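Local coordinates for uncharacterized protein (Chaetomium thermophilum, PDB 3LPZ) that probably works in the Get pathway that targets tail-anchored proteins, as a Get4-family alpha-solenoid expected to bind Get5, at residues M173-Y178 and R211-A216; A186-A191 and L242-F247; P196-A201 and E286-M291; S215-D220 and R237-L242. All coordinates share one frame; numbering follows the deposited sequence. Where two conformers were deposited one is given.

In the fold
Interactions 1, 2 and 4 cluster on one side of the chain's centre, their centres 10 to 11 Å apart, and touch one another; interaction 3 lies about 17 Å from interaction 2, centre to centre, near the other end of helix 186-199, which both use. Interactions 1 and 4 share helix 203-220 and even Ser215 and Ala216, while interactions 2 and 4 meet at Leu242. Their chemistry differs with place. Interaction 1 is buried and aromatic, interaction 2 buried and aliphatic. The partly buried interaction 4 combines an apolar cluster with an arginine, and interaction 3 grades from buried leucine and isoleucine to an exposed methionine.

Interaction 1: M173-Y178 and R211-A216; sequences MEYEWY and RIFTSA
Phe213 is the first residue of 211-216 to meet 173-178, and it does so at Tyr175. Its CG stands opposite the backbone N (chi1 -178°), which carries the ring across to the other backbone. There Phe213 CE2 comes 3.7 Å from Tyr175 N, while the carbonyl carbon of Glu174 lies at the ring edge, in its plane. Over one face of the phenyl ring comes the edge of Tyr175, led by CD1. This is a T-shaped stack, with the two ring centroids 5.4 Å apart and the planes at 72°. Glu174 contributes its CB, 4.2 Å from Phe213 CE2, but its carboxylate turns away from the phenyl. Tyr178 adds its CB, 4.4 Å from Phe213 CZ. A flat hydrocarbon ring suits this buried spot, since it reaches the Tyr175 backbone with its rim and still offers a pi face to the Tyr175 edge.

The two helices are separated in the chain by helix 186-199 and run in the same general direction, their local axes 9.7 Å apart at an angle of 38°, as fits alternate helices of an alpha-solenoid. Cys190 of that intervening helix also packs on Phe213.

Ser215 faces elsewhere and folds its OG back onto Arg211 O, 2.9 Å away; Ser215 N reaches the same oxygen from the opposite face of the carbonyl plane. Ala216 then sets its CB over a face of Tyr175, 3.9 Å from the ring centroid, in a CH-pi contact. A methyl is small enough to let the phenol lie close to the Ala216 carbonyl, and the Tyr175 hydroxyl continues to a hydrogen bond with Asp220.

Interaction 2: A186-A191 and L242-F247; sequences APLYCA and LPLLNF
Ala186 starts the contact at the first turn of helix 186-199, with Ala186 CB 4.2 Å from Leu242 CD1 and close to Leu245 CD1 as well. Pro187 follows and carries the largest share of the burial. Its ring is pressed against the first turn of the other helix, with Pro187 CB 3.6 Å from Leu244 CB and equally near Leu245 N, and it crosses the Leu244 side chain at about a right angle. Proline suits a first helical turn, where its missing N-H costs no helix bond, and its compact ring is consistent with the close approach, 4.7 Å between Pro187 CA and Leu245 CA. Leu188 starts off pointing away, yet Leu188 CD1 swings back to 4.4 Å from Leu244 CD1, at the margin. One turn after Ala186, Cys190 turns its sulfur opposite its own backbone N (chi1 -171°), placing Cys190 SG 3.9 Å from Leu245 CD2; the slim, weakly polar thiol fits this buried position.

The two helix starts run side by side, their local axes 8.6 Å apart and only 27° from parallel. Helix 203-220 covers one flank of the contact, Tyr178 of helix 166-179 backs Ala186, and helix 271-275 packs on Leu244.

Interaction 3: P196-A201 and E286-M291; sequences PYLLVA and ELIAEM
The last turn of helix 186-199 lies beside helix 282-293, with Leu199 CA 6.5 Å from Ile288 CA, and the chain then leaves the helix through a Schellman motif whose positive-phi residue is Ala201. Leu199 makes the tightest side-chain fit. Its CG is opposite its own carbonyl carbon (chi1 -67°), and Leu199 CD2 is sent between two neighbours, 3.6 Å from Leu287 CB and 3.9 Å from Ile288 CG1. It crosses both of those side chains nearly at right angles, one methyl branch lodging between two residues of the facing helix.

Leu198 works on the more buried flank. Leu198 CD1 meets Ile288 CD1 at 4.0 Å, and the CB of the leucine also lies against that methyl end. Leucine and isoleucine suit this side because their branched ends fill space without requiring a polar partner; Val203 and Ala206 of helix 203-220 pack on Leu198 there.

Met291 reaches the helix end. In the conformer described, one of two that were modelled, its chain bends at the last torsion (chi3 80°) and sets Met291 CE beside the carbonyl oxygens of Leu198 and Leu199, 3.4 Å from Leu199 O, with Ala201 CB at 4.0 Å. A long, unbranched, flexible thioether can follow the end of a helix in this way. Leu198 O, also close to the methyl, is engaged already, receiving Ala201 N of the capping motif and the hydroxyl of Tyr292.

Between the two segments the grip is therefore one of shape and dispersion. It is probably firmer at Leu198 and Ile288, which are buried, and more mobile at the exposed methionine, whose second conformer makes its contacts less certain.

Interaction 4: S215-D220 and R237-L242; sequences SALVED and RIFPSL
Arg237, Leu217 and Phe239 bury the most surface here. Arg237 stretches from strand 237-238 across helix 203-220, its chain extended from CG to NE, and its guanidinium lies with one face over Ser215 CA. Ser215 OG, hydrogen-bonded to Arg211 O, sits 3.1 Å from Arg237 NH1 and equally near NH2. The charged end is held more clearly by others: NH1 donates to Thr214 OG1, and NH2 forms a salt bridge with Glu235. An arginine suits this edge, because its aliphatic shaft can pass the apolar Val218, CG2 of which is 4.2 Å from Arg237 CD, before its head reaches polar partners.

Phe239 and Leu217 come together from opposite directions. With Leu217 CG opposite the backbone N (chi1 -178°), CD2 is carried over a face of the Phe239 ring, in a CH-pi contact 4.2 Å from the centroid and 19° off the ring normal. Val218 takes another side of the same phenyl, its CG2 in the ring plane at the edge, 3.8 Å from Phe239 CE1. One ring is thus gripped on face and rim by consecutive residues of the helix. Leu217 CD2 also meets Leu242 CD1 tip to tip at 3.9 Å; Leu242 closes a type I turn that begins at Phe239.

The returning chain is in turn tied to its surroundings: Asn246 of helix 243-256 accepts from Phe239 N, and Leu245 of the same helix touches both Leu217 and Phe239. Strand 237-238 pairs antiparallel with 227-228 in a two-stranded sheet beside helix 203-220, while Tyr175 and Tyr178 of helix 166-179 also pack on Leu217.

Interaction 1: M173-Y178 and R211-A216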
loop_
_atom_site.group_PDB
_atom_site.type_symbol
_atom_site.label_atom_id
_atom_site.label_comp_id
_atom_site.label_asym_id
_atom_site.label_seq_id
_atom_site.Cartn_x
_atom_site.Cartn_y
_atom_site.Cartn_z
ATOM N N MET A 173 -3.437 11.639 -2.110
ATOM C CA MET A 173 -4.640 11.009 -1.558
ATOM C C MET A 173 -4.871 11.460 -0.106
ATOM O O MET A 173 -5.981 11.833 0.259
ATOM C CB MET A 173 -4.559 9.481 -1.652
ATOM C CG MET A 173 -5.829 8.741 -1.154
ATOM S SD MET A 173 -5.447 7.176 -0.322
ATOM C CE MET A 173 -4.982 7.866 1.267
ATOM N N GLU A 174 -3.831 11.422 0.714
ATOM C CA GLU A 174 -3.946 11.923 2.086
ATOM C C GLU A 174 -4.337 13.398 2.107
ATOM O O GLU A 174 -5.105 13.811 2.970
ATOM C CB GLU A 174 -2.678 11.697 2.932
ATOM C CG GLU A 174 -2.193 10.220 3.137
ATOM C CD GLU A 174 -3.153 9.307 3.869
ATOM O OE1 GLU A 174 -4.141 9.778 4.482
ATOM O OE2 GLU A 174 -2.920 8.084 3.827
ATOM N N TYR A 175 -3.795 14.197 1.191
ATOM C CA TYR A 175 -4.195 15.595 1.116
ATOM C C TYR A 175 -5.690 15.735 0.743
ATOM O O TYR A 175 -6.395 16.556 1.335
ATOM C CB TYR A 175 -3.336 16.423 0.129
ATOM C CG TYR A 175 -3.573 17.885 0.374
ATOM C CD1 TYR A 175 -2.972 18.509 1.461
ATOM C CD2 TYR A 175 -4.441 18.628 -0.417
ATOM C CE1 TYR A 175 -3.189 19.828 1.752
ATOM C CE2 TYR A 175 -4.676 20.000 -0.128
ATOM C CZ TYR A 175 -4.043 20.570 0.978
ATOM O OH TYR A 175 -4.227 21.892 1.314
ATOM N N GLU A 176 -6.167 14.958 -0.232
ATOM C CA GLU A 176 -7.614 14.971 -0.586
ATOM C C GLU A 176 -8.480 14.581 0.605
ATOM O O GLU A 176 -9.553 15.168 0.854
ATOM C CB GLU A 176 -7.934 14.054 -1.780
ATOM C CG GLU A 176 -7.415 14.572 -3.119
ATOM C CD GLU A 176 -7.947 15.974 -3.478
ATOM O OE1 GLU A 176 -9.181 16.202 -3.414
ATOM O OE2 GLU A 176 -7.127 16.853 -3.815
ATOM N N TRP A 177 -8.018 13.591 1.352
ATOM C CA TRP A 177 -8.740 13.158 2.534
ATOM C C TRP A 177 -8.762 14.256 3.603
ATOM O O TRP A 177 -9.799 14.532 4.201
ATOM C CB TRP A 177 -8.105 11.902 3.104
ATOM C CG TRP A 177 -9.027 10.954 3.790
ATOM C CD1 TRP A 177 -10.372 11.119 4.043
ATOM C CD2 TRP A 177 -8.672 9.670 4.305
ATOM N NE1 TRP A 177 -10.869 10.003 4.700
ATOM C CE2 TRP A 177 -9.849 9.095 4.859
ATOM C CE3 TRP A 177 -7.463 8.951 4.368
ATOM C CZ2 TRP A 177 -9.854 7.822 5.464
ATOM C CZ3 TRP A 177 -7.470 7.684 4.948
ATOM C CH2 TRP A 177 -8.662 7.129 5.494
ATOM N N TYR A 178 -7.616 14.895 3.827
ATOM C CA TYR A 178 -7.514 16.028 4.757
ATOM C C TYR A 178 -8.492 17.171 4.442
ATOM O O TYR A 178 -9.040 17.811 5.351
ATOM C CB TYR A 178 -6.082 16.564 4.734
ATOM C CG TYR A 178 -5.947 18.010 5.189
ATOM C CD1 TYR A 178 -6.173 18.372 6.524
ATOM C CD2 TYR A 178 -5.581 19.011 4.289
ATOM C CE1 TYR A 178 -6.027 19.676 6.951
ATOM C CE2 TYR A 178 -5.431 20.347 4.713
ATOM C CZ TYR A 178 -5.652 20.661 6.047
ATOM O OH TYR A 178 -5.513 21.978 6.485
ATOM N N ARG A 211 7.278 15.885 1.209
ATOM C CA ARG A 211 7.444 17.040 0.334
ATOM C C ARG A 211 6.162 17.285 -0.479
ATOM O O ARG A 211 5.685 18.415 -0.570
ATOM C CB ARG A 211 8.659 16.844 -0.576
ATOM C CG ARG A 211 9.974 16.842 0.230
ATOM C CD ARG A 211 11.181 16.966 -0.677
ATOM N NE ARG A 211 11.585 15.695 -1.244
ATOM C CZ ARG A 211 12.681 15.029 -0.868
ATOM N NH1 ARG A 211 13.488 15.506 0.087
ATOM N NH2 ARG A 211 12.982 13.885 -1.453
ATOM N N ILE A 212 5.595 16.233 -1.042
ATOM C CA ILE A 212 4.341 16.381 -1.810
ATOM C C ILE A 212 3.198 16.917 -0.955
ATOM O O ILE A 212 2.476 17.856 -1.379
ATOM C CB ILE A 212 3.936 15.066 -2.526
ATOM C CG1 ILE A 212 4.995 14.651 -3.581
ATOM C CG2 ILE A 212 2.514 15.150 -3.133
ATOM C CD1 ILE A 212 5.171 15.609 -4.826
ATOM N N PHE A 213 3.012 16.349 0.235
ATOM C CA PHE A 213 1.862 16.743 1.058
ATOM C C PHE A 213 2.020 18.227 1.468
ATOM O O PHE A 213 1.074 19.023 1.358
ATOM C CB PHE A 213 1.763 15.860 2.316
ATOM C CG PHE A 213 0.584 16.167 3.174
ATOM C CD1 PHE A 213 0.628 17.207 4.113
ATOM C CD2 PHE A 213 -0.597 15.410 3.054
ATOM C CE1 PHE A 213 -0.499 17.497 4.927
ATOM C CE2 PHE A 213 -1.711 15.688 3.848
ATOM C CZ PHE A 213 -1.670 16.739 4.785
ATOM N N THR A 214 3.199 18.575 1.980
ATOM C CA THR A 214 3.431 19.948 2.402
ATOM C C THR A 214 3.435 20.962 1.248
ATOM O O THR A 214 3.013 22.084 1.459
ATOM C CB THR A 214 4.677 20.104 3.310
ATOM O OG1 THR A 214 5.868 19.705 2.601
ATOM C CG2 THR A 214 4.489 19.269 4.594
ATOM N N SER A 215 3.891 20.573 0.047
ATOM C CA SER A 215 3.751 21.476 -1.115
ATOM C C SER A 215 2.282 21.712 -1.427
ATOM O O SER A 215 1.916 22.820 -1.762
ATOM C CB SER A 215 4.426 20.932 -2.375
ATOM O OG SER A 215 5.796 20.844 -2.095
ATOM N N ALA A 216 1.461 20.661 -1.317
ATOM C CA ALA A 216 0.027 20.776 -1.593
ATOM C C ALA A 216 -0.615 21.724 -0.573
ATOM O O ALA A 216 -1.415 22.609 -0.929
ATOM C CB ALA A 216 -0.663 19.363 -1.572
#

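Interaction 2: A186-A191 and L242-F247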
loop_
_atom_site.group_PDB
_atom_site.type_symbol
_atom_site.label_atom_id
_atom_site.label_comp_id
_atom_site.label_asym_id
_atom_site.label_seq_id
_atom_site.Cartn_x
_atom_site.Cartn_y
_atom_site.Cartn_z
ATOM N N ALA A 186 -4.205 18.777 9.499
ATOM C CA ALA A 186 -3.129 18.563 8.480
ATOM C C ALA A 186 -2.007 17.569 8.895
ATOM O O ALA A 186 -1.685 16.691 8.112
ATOM C CB ALA A 186 -2.530 19.867 7.967
ATOM N N PRO A 187 -1.439 17.690 10.134
ATOM C CA PRO A 187 -0.344 16.776 10.526
ATOM C C PRO A 187 -0.767 15.311 10.616
ATOM O O PRO A 187 0.062 14.425 10.393
ATOM C CB PRO A 187 0.067 17.273 11.924
ATOM C CG PRO A 187 -0.577 18.688 12.046
ATOM C CD PRO A 187 -1.794 18.631 11.222
ATOM N N LEU A 188 -2.043 15.053 10.928
ATOM C CA LEU A 188 -2.551 13.676 11.025
ATOM C C LEU A 188 -2.550 12.980 9.661
ATOM O O LEU A 188 -2.219 11.812 9.557
ATOM C CB LEU A 188 -3.958 13.649 11.627
ATOM C CG LEU A 188 -4.141 13.706 13.157
ATOM C CD1 LEU A 188 -3.068 14.465 13.914
ATOM C CD2 LEU A 188 -5.587 14.176 13.516
ATOM N N TYR A 189 -2.929 13.702 8.620
ATOM C CA TYR A 189 -2.946 13.140 7.281
ATOM C C TYR A 189 -1.559 13.069 6.714
ATOM O O TYR A 189 -1.218 12.097 6.026
ATOM C CB TYR A 189 -3.903 13.914 6.369
ATOM C CG TYR A 189 -5.345 13.702 6.809
ATOM C CD1 TYR A 189 -6.054 12.560 6.413
ATOM C CD2 TYR A 189 -5.968 14.594 7.693
ATOM C CE1 TYR A 189 -7.374 12.343 6.849
ATOM C CE2 TYR A 189 -7.279 14.384 8.123
ATOM C CZ TYR A 189 -7.967 13.259 7.700
ATOM O OH TYR A 189 -9.246 13.043 8.136
ATOM N N CYS A 190 -0.728 14.048 7.051
ATOM C CA CYS A 190 0.665 13.976 6.641
ATOM C C CYS A 190 1.327 12.717 7.232
ATOM O O CYS A 190 2.034 11.996 6.508
ATOM C CB CYS A 190 1.421 15.260 7.042
ATOM S SG CYS A 190 3.069 15.333 6.346
ATOM N N ALA A 191 1.048 12.443 8.516
ATOM C CA ALA A 191 1.609 11.292 9.214
ATOM C C ALA A 191 1.186 9.975 8.584
ATOM O O ALA A 191 1.985 9.080 8.513
ATOM C CB ALA A 191 1.283 11.312 10.701
ATOM N N LEU A 242 1.200 24.860 13.052
ATOM C CA LEU A 242 0.948 23.412 13.004
ATOM C C LEU A 242 2.119 22.662 13.670
ATOM O O LEU A 242 2.937 22.038 12.991
ATOM C CB LEU A 242 0.711 22.957 11.561
ATOM C CG LEU A 242 -0.521 23.531 10.826
ATOM C CD1 LEU A 242 -0.458 23.247 9.323
ATOM C CD2 LEU A 242 -1.843 23.006 11.415
ATOM N N PRO A 243 2.213 22.749 15.011
ATOM C CA PRO A 243 3.356 22.138 15.731
ATOM C C PRO A 243 3.648 20.650 15.410
ATOM O O PRO A 243 4.812 20.250 15.386
ATOM C CB PRO A 243 2.979 22.284 17.213
ATOM C CG PRO A 243 1.632 22.927 17.275
ATOM C CD PRO A 243 1.314 23.495 15.912
ATOM N N LEU A 244 2.622 19.822 15.225
ATOM C CA LEU A 244 2.872 18.400 14.972
ATOM C C LEU A 244 3.420 18.150 13.578
ATOM O O LEU A 244 4.047 17.125 13.311
ATOM C CB LEU A 244 1.602 17.565 15.151
ATOM C CG LEU A 244 1.234 17.212 16.596
ATOM C CD1 LEU A 244 -0.014 16.308 16.574
ATOM C CD2 LEU A 244 2.406 16.577 17.348
ATOM N N LEU A 245 3.142 19.056 12.655
ATOM C CA LEU A 245 3.769 18.939 11.342
ATOM C C LEU A 245 5.282 19.247 11.485
ATOM O O LEU A 245 6.146 18.644 10.813
ATOM C CB LEU A 245 3.094 19.891 10.364
ATOM C CG LEU A 245 2.593 19.255 9.074
ATOM C CD1 LEU A 245 1.895 20.284 8.148
ATOM C CD2 LEU A 245 3.744 18.560 8.352
ATOM N N ASN A 246 5.592 20.192 12.361
ATOM C CA ASN A 246 6.986 20.498 12.680
ATOM C C ASN A 246 7.684 19.336 13.344
ATOM O O ASN A 246 8.821 19.036 13.018
ATOM C CB ASN A 246 7.066 21.755 13.550
ATOM C CG ASN A 246 6.455 22.946 12.849
ATOM O OD1 ASN A 246 6.453 22.997 11.614
ATOM N ND2 ASN A 246 5.921 23.893 13.615
ATOM N N PHE A 247 6.977 18.646 14.238
ATOM C CA PHE A 247 7.471 17.406 14.805
ATOM C C PHE A 247 7.840 16.386 13.715
ATOM O O PHE A 247 8.930 15.789 13.739
ATOM C CB PHE A 247 6.399 16.795 15.716
ATOM C CG PHE A 247 6.747 15.427 16.208
ATOM C CD1 PHE A 247 7.623 15.263 17.282
ATOM C CD2 PHE A 247 6.200 14.297 15.601
ATOM C CE1 PHE A 247 7.945 13.972 17.763
ATOM C CE2 PHE A 247 6.525 13.011 16.055
ATOM C CZ PHE A 247 7.400 12.849 17.142
#

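Interaction 3: P196-A201 and E286-M291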
loop_
_atom_site.group_PDB
_atom_site.type_symbol
_atom_site.label_atom_id
_atom_site.label_comp_id
_atom_site.label_asym_id
_atom_site.label_seq_id
_atom_site.Cartn_x
_atom_site.Cartn_y
_atom_site.Cartn_z
ATOM N N PRO A 196 4.103 5.457 7.707
ATOM C CA PRO A 196 4.147 4.083 7.176
ATOM C C PRO A 196 5.375 3.784 6.304
ATOM O O PRO A 196 5.878 2.642 6.334
ATOM C CB PRO A 196 2.823 3.974 6.374
ATOM C CG PRO A 196 1.877 4.874 7.128
ATOM C CD PRO A 196 2.780 6.081 7.477
ATOM N N TYR A 197 5.848 4.769 5.527
ATOM C CA TYR A 197 7.085 4.567 4.765
ATOM C C TYR A 197 8.304 4.391 5.654
ATOM O O TYR A 197 9.147 3.537 5.346
ATOM C CB TYR A 197 7.338 5.682 3.738
ATOM C CG TYR A 197 6.452 5.543 2.520
ATOM C CD1 TYR A 197 6.485 4.379 1.735
ATOM C CD2 TYR A 197 5.604 6.583 2.136
ATOM C CE1 TYR A 197 5.672 4.259 0.577
ATOM C CE2 TYR A 197 4.802 6.483 0.974
ATOM C CZ TYR A 197 4.835 5.306 0.223
ATOM O OH TYR A 197 4.027 5.198 -0.880
ATOM N N LEU A 198 8.394 5.173 6.740
ATOM C CA LEU A 198 9.458 4.970 7.726
ATOM C C LEU A 198 9.380 3.555 8.324
ATOM O O LEU A 198 10.399 2.893 8.471
ATOM C CB LEU A 198 9.407 6.020 8.850
ATOM C CG LEU A 198 9.785 7.449 8.466
ATOM C CD1 LEU A 198 9.690 8.376 9.705
ATOM C CD2 LEU A 198 11.171 7.504 7.794
ATOM N N LEU A 199 8.166 3.095 8.639
ATOM C CA LEU A 199 7.971 1.748 9.201
ATOM C C LEU A 199 8.404 0.588 8.287
ATOM O O LEU A 199 8.736 -0.482 8.783
ATOM C CB LEU A 199 6.515 1.543 9.638
ATOM C CG LEU A 199 6.054 2.400 10.830
ATOM C CD1 LEU A 199 4.530 2.165 11.088
ATOM C CD2 LEU A 199 6.861 2.102 12.079
ATOM N N VAL A 200 8.374 0.773 6.974
ATOM C CA VAL A 200 8.871 -0.266 6.044
ATOM C C VAL A 200 10.270 0.112 5.545
ATOM O O VAL A 200 10.698 -0.322 4.473
ATOM C CB VAL A 200 7.885 -0.539 4.861
ATOM C CG1 VAL A 200 6.581 -1.117 5.413
ATOM C CG2 VAL A 200 7.609 0.748 4.038
ATOM N N ALA A 201 10.944 0.968 6.318
ATOM C CA ALA A 201 12.362 1.293 6.113
ATOM C C ALA A 201 12.607 1.930 4.752
ATOM O O ALA A 201 13.613 1.644 4.092
ATOM C CB ALA A 201 13.228 0.015 6.305
ATOM N N GLU A 286 7.233 4.130 18.613
ATOM C CA GLU A 286 8.052 3.092 19.274
ATOM C C GLU A 286 8.878 2.302 18.275
ATOM O O GLU A 286 10.064 2.069 18.490
ATOM C CB GLU A 286 7.158 2.117 20.017
ATOM C CG GLU A 286 6.737 2.606 21.374
ATOM C CD GLU A 286 5.835 1.616 22.065
ATOM O OE1 GLU A 286 6.066 0.386 21.938
ATOM O OE2 GLU A 286 4.888 2.073 22.721
ATOM N N LEU A 287 8.242 1.885 17.185
ATOM C CA LEU A 287 8.948 1.118 16.145
ATOM C C LEU A 287 10.008 1.962 15.447
ATOM O O LEU A 287 11.116 1.484 15.181
ATOM C CB LEU A 287 7.977 0.509 15.128
ATOM C CG LEU A 287 7.356 -0.820 15.553
ATOM C CD1 LEU A 287 6.265 -1.220 14.587
ATOM C CD2 LEU A 287 8.401 -1.944 15.645
ATOM N N ILE A 288 9.668 3.220 15.184
ATOM C CA ILE A 288 10.607 4.179 14.617
ATOM C C ILE A 288 11.812 4.453 15.539
ATOM O O ILE A 288 12.944 4.464 15.074
ATOM C CB ILE A 288 9.861 5.499 14.221
ATOM C CG1 ILE A 288 9.016 5.253 12.947
ATOM C CG2 ILE A 288 10.858 6.681 14.040
ATOM C CD1 ILE A 288 7.993 6.343 12.638
ATOM N N ALA A 289 11.564 4.679 16.835
ATOM C CA ALA A 289 12.652 4.814 17.827
ATOM C C ALA A 289 13.578 3.591 17.860
ATOM O O ALA A 289 14.797 3.735 17.994
ATOM C CB ALA A 289 12.102 5.078 19.258
ATOM N N GLU A 290 13.000 2.399 17.767
ATOM C CA GLU A 290 13.812 1.189 17.639
ATOM C C GLU A 290 14.589 1.113 16.322
ATOM O O GLU A 290 15.803 0.894 16.339
ATOM C CB GLU A 290 12.960 -0.053 17.859
ATOM C CG GLU A 290 13.746 -1.368 17.988
ATOM C CD GLU A 290 12.812 -2.551 18.214
ATOM O OE1 GLU A 290 12.284 -3.118 17.231
ATOM O OE2 GLU A 290 12.582 -2.906 19.383
ATOM N N MET A 291 13.907 1.329 15.197
ATOM C CA MET A 291 14.508 1.177 13.866
ATOM C C MET A 291 15.634 2.168 13.570
ATOM O O MET A 291 16.664 1.801 13.005
ATOM C CB MET A 291 13.443 1.303 12.781
ATOM C CG MET A 291 12.421 0.206 12.790
ATOM S SD MET A 291 11.100 0.520 11.623
ATOM C CE MET A 291 11.877 0.001 10.085
#

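Interaction 4: S215-D220 and R237-L242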
loop_
_atom_site.group_PDB
_atom_site.type_symbol
_atom_site.label_atom_id
_atom_site.label_comp_id
_atom_site.label_asym_id
_atom_site.label_seq_id
_atom_site.Cartn_x
_atom_site.Cartn_y
_atom_site.Cartn_z
ATOM N N SER A 215 3.891 20.573 0.047
ATOM C CA SER A 215 3.751 21.476 -1.115
ATOM C C SER A 215 2.282 21.712 -1.427
ATOM O O SER A 215 1.916 22.820 -1.762
ATOM C CB SER A 215 4.426 20.932 -2.375
ATOM O OG SER A 215 5.796 20.844 -2.095
ATOM N N ALA A 216 1.461 20.661 -1.317
ATOM C CA ALA A 216 0.027 20.776 -1.593
ATOM C C ALA A 216 -0.615 21.724 -0.573
ATOM O O ALA A 216 -1.415 22.609 -0.929
ATOM C CB ALA A 216 -0.663 19.363 -1.572
ATOM N N LEU A 217 -0.253 21.541 0.694
ATOM C CA LEU A 217 -0.769 22.380 1.767
ATOM C C LEU A 217 -0.482 23.869 1.501
ATOM O O LEU A 217 -1.367 24.715 1.641
ATOM C CB LEU A 217 -0.181 21.939 3.119
ATOM C CG LEU A 217 -0.668 22.686 4.350
ATOM C CD1 LEU A 217 -2.155 22.435 4.597
ATOM C CD2 LEU A 217 0.147 22.226 5.574
ATOM N N VAL A 218 0.759 24.186 1.146
ATOM C CA VAL A 218 1.145 25.570 0.826
ATOM C C VAL A 218 0.417 26.122 -0.400
ATOM O O VAL A 218 -0.116 27.238 -0.367
ATOM C CB VAL A 218 2.685 25.693 0.596
ATOM C CG1 VAL A 218 3.075 27.062 -0.031
ATOM C CG2 VAL A 218 3.421 25.448 1.899
ATOM N N GLU A 219 0.377 25.351 -1.480
ATOM C CA GLU A 219 -0.206 25.888 -2.703
ATOM C C GLU A 219 -1.723 26.103 -2.559
ATOM O O GLU A 219 -2.270 27.022 -3.179
ATOM C CB GLU A 219 0.199 25.059 -3.945
ATOM C CG GLU A 219 -0.848 24.133 -4.483
ATOM C CD GLU A 219 -1.956 24.865 -5.199
ATOM O OE1 GLU A 219 -1.651 25.866 -5.903
ATOM O OE2 GLU A 219 -3.135 24.454 -5.039
ATOM N N ASP A 220 -2.367 25.317 -1.693
ATOM C CA ASP A 220 -3.796 25.396 -1.421
ATOM C C ASP A 220 -4.136 26.439 -0.341
ATOM O O ASP A 220 -5.293 26.816 -0.177
ATOM C CB ASP A 220 -4.266 24.011 -0.964
ATOM C CG ASP A 220 -5.756 23.869 -0.951
ATOM O OD1 ASP A 220 -6.385 24.294 -1.933
ATOM O OD2 ASP A 220 -6.286 23.307 0.037
ATOM N N ARG A 237 9.952 22.221 5.530
ATOM C CA ARG A 237 9.027 23.306 5.839
ATOM C C ARG A 237 8.600 23.313 7.303
ATOM O O ARG A 237 8.276 22.262 7.896
ATOM C CB ARG A 237 7.810 23.305 4.898
ATOM C CG ARG A 237 8.190 23.350 3.415
ATOM C CD ARG A 237 6.975 23.269 2.534
ATOM N NE ARG A 237 7.324 23.508 1.137
ATOM C CZ ARG A 237 7.495 22.548 0.234
ATOM N NH1 ARG A 237 7.326 21.259 0.553
ATOM N NH2 ARG A 237 7.838 22.884 -0.996
ATOM N N ILE A 238 8.620 24.511 7.876
ATOM C CA ILE A 238 8.145 24.756 9.221
ATOM C C ILE A 238 6.870 25.599 9.142
ATOM O O ILE A 238 6.830 26.634 8.464
ATOM C CB ILE A 238 9.243 25.489 10.056
ATOM C CG1 ILE A 238 10.470 24.574 10.183
ATOM C CG2 ILE A 238 8.693 25.994 11.430
ATOM C CD1 ILE A 238 10.218 23.212 11.021
ATOM N N PHE A 239 5.837 25.137 9.841
ATOM C CA PHE A 239 4.552 25.836 9.925
ATOM C C PHE A 239 4.290 26.223 11.367
ATOM O O PHE A 239 3.877 25.374 12.157
ATOM C CB PHE A 239 3.420 24.907 9.455
ATOM C CG PHE A 239 3.558 24.474 8.035
ATOM C CD1 PHE A 239 3.044 25.267 6.997
ATOM C CD2 PHE A 239 4.210 23.288 7.715
ATOM C CE1 PHE A 239 3.186 24.885 5.673
ATOM C CE2 PHE A 239 4.367 22.894 6.358
ATOM C CZ PHE A 239 3.845 23.679 5.351
ATOM N N PRO A 240 4.473 27.505 11.713
ATOM C CA PRO A 240 4.290 27.918 13.114
ATOM C C PRO A 240 2.940 27.545 13.690
ATOM O O PRO A 240 2.862 27.259 14.887
ATOM C CB PRO A 240 4.461 29.437 13.058
ATOM C CG PRO A 240 5.419 29.631 11.898
ATOM C CD PRO A 240 4.906 28.632 10.865
ATOM N N SER A 241 1.887 27.506 12.876
ATOM C CA SER A 241 0.557 27.197 13.419
ATOM C C SER A 241 0.266 25.706 13.499
ATOM O O SER A 241 -0.815 25.321 13.936
ATOM C CB SER A 241 -0.532 27.854 12.579
ATOM O OG SER A 241 -0.506 27.290 11.280
ATOM N N LEU A 242 1.200 24.860 13.052
ATOM C CA LEU A 242 0.948 23.412 13.004
ATOM C C LEU A 242 2.119 22.662 13.670
ATOM O O LEU A 242 2.937 22.038 12.991
ATOM C CB LEU A 242 0.711 22.957 11.561
ATOM C CG LEU A 242 -0.521 23.531 10.826
ATOM C CD1 LEU A 242 -0.458 23.247 9.323
ATOM C CD2 LEU A 242 -1.843 23.006 11.415
#